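Local coordinates for diguanylate cyclase/phosphodiesterase-domain containing protein (Thermotoga maritima MSB8, PDB 6KHU), which is a putative diguanylate cyclase whose GGDEF-type domain would, if active, make the second messenger cyclic di-GMP from GTP, at residues M49-G52 and K53-E57. Sequence-based numbering, arbitrary orientation.
Sequences MKIG and KILKE. With ZN (zinc ion), chain C.
Ile51 and Leu55, one helical turn apart, lie side by side and point the same way, with Ile51 CG2 4.1 Å from Leu55 CD1. The branch that does the touching is set by the first torsion of the isoleucine: with CG1 anti to the carbonyl carbon (chi1 -72°), CG2 is left facing the next turn. Between the same two residues, Leu55 N donates to Ile51 O over 2.9 Å. Lys56 N reaches Gly52 O in the same way, at 2.9 Å. The links from Lys53 N to Met49 O (selenomethionine here) and from Ile54 N to Lys50 O are slightly longer, both 3.1 Å. The aliphatic part of Lys53 runs beside one of these acceptors, and Lys53 CD lies 3.5 Å from Met49 O. Such a ladder of i to i+4 bonds is the ordinary alpha-helical repeat, and in this GGDEF-type domain the helix 41-57 packs against the mixed sheet. Its inward side shows the division of labour: Ile51 meets Phe74, Val35 and Thr37 on the strands, Leu55 touches Phe74, Leu76 and Val66, and Ile54 turns to helix 86-100, against His96, Ile97 and Ile100. Lys56 bends at chi2 and chi3 and donates through NZ to the backbone oxygens of Pro2 and Arg5, tying the helix to the start of the chain. Further along, Glu57 N bonds to Lys53 O at 3.0 Å. With CG anti to the backbone N (chi1 -161°) and the chain extended beyond, the Glu57 carboxylate binds a zinc ion through OE1 at 2.0 Å, while Glu57 OE2 lies 2.7 Å from the zinc, a long and markedly asymmetric second approach; His96, on the neighbouring helix, supplies NE2 to the same metal.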
# COMPACT_ATOMS: atom_id res chain seq x y z
N MSE A 49 -12.54 5.83 3.91
CA MSE A 49 -12.41 6.79 2.83
C MSE A 49 -11.24 7.75 3.09
O MSE A 49 -10.66 8.29 2.15
CB MSE A 49 -13.73 7.54 2.62
CG MSE A 49 -14.74 6.79 1.72
SE MSE A 49 -16.64 7.52 1.80
CE MSE A 49 -16.89 7.58 3.74
N LYS A 50 -10.86 7.90 4.37
CA LYS A 50 -9.78 8.82 4.73
C LYS A 50 -8.41 8.21 4.47
O LYS A 50 -7.53 8.86 3.89
CB LYS A 50 -9.90 9.23 6.20
CG LYS A 50 -10.96 10.27 6.46
CD LYS A 50 -11.04 10.64 7.94
CE LYS A 50 -12.38 11.29 8.27
NZ LYS A 50 -12.41 11.89 9.64
N ILE A 51 -8.19 6.97 4.91
CA ILE A 51 -6.92 6.33 4.62
C ILE A 51 -6.81 6.03 3.13
O ILE A 51 -5.72 6.10 2.55
CB ILE A 51 -6.75 5.08 5.50
CG1 ILE A 51 -6.49 5.53 6.93
CG2 ILE A 51 -5.61 4.19 5.01
CD1 ILE A 51 -7.05 4.62 7.96
N GLY A 52 -7.94 5.75 2.47
CA GLY A 52 -7.92 5.58 1.03
C GLY A 52 -7.38 6.80 0.31
O GLY A 52 -6.49 6.70 -0.55
N LYS A 53 -7.90 7.98 0.67
CA LYS A 53 -7.41 9.22 0.07
C LYS A 53 -5.93 9.44 0.39
O LYS A 53 -5.17 9.92 -0.47
CB LYS A 53 -8.23 10.40 0.58
CG LYS A 53 -9.39 10.80 -0.32
CD LYS A 53 -10.51 11.43 0.51
CE LYS A 53 -11.11 12.61 -0.20
NZ LYS A 53 -11.29 13.74 0.76
N ILE A 54 -5.51 9.10 1.61
CA ILE A 54 -4.12 9.31 2.01
C ILE A 54 -3.18 8.48 1.14
O ILE A 54 -2.16 8.97 0.65
CB ILE A 54 -3.94 8.96 3.50
CG1 ILE A 54 -4.56 10.05 4.40
CG2 ILE A 54 -2.46 8.74 3.83
CD1 ILE A 54 -4.66 9.63 5.86
N LEU A 55 -3.53 7.21 0.92
CA LEU A 55 -2.70 6.35 0.07
C LEU A 55 -2.76 6.80 -1.38
O LEU A 55 -1.75 6.69 -2.10
CB LEU A 55 -3.14 4.90 0.19
CG LEU A 55 -2.90 4.32 1.59
CD1 LEU A 55 -3.56 2.98 1.69
CD2 LEU A 55 -1.42 4.23 1.89
N LYS A 56 -3.92 7.27 -1.84
CA LYS A 56 -4.00 7.85 -3.18
C LYS A 56 -3.02 9.00 -3.35
O LYS A 56 -2.49 9.21 -4.45
CB LYS A 56 -5.42 8.34 -3.47
CG LYS A 56 -6.36 7.30 -4.03
CD LYS A 56 -5.76 6.59 -5.25
CE LYS A 56 -5.57 7.52 -6.44
NZ LYS A 56 -5.59 6.77 -7.74
N GLU A 57 -2.76 9.74 -2.27
CA GLU A 57 -1.81 10.85 -2.34
C GLU A 57 -0.40 10.38 -2.66
O GLU A 57 0.38 11.15 -3.25
CB GLU A 57 -1.81 11.62 -1.01
CG GLU A 57 -1.24 13.01 -1.13
CD GLU A 57 -1.24 13.76 0.19
OE1 GLU A 57 -0.32 14.56 0.40
OE2 GLU A 57 -2.18 13.55 1.00
ZN ZN C . -0.68 15.52 2.14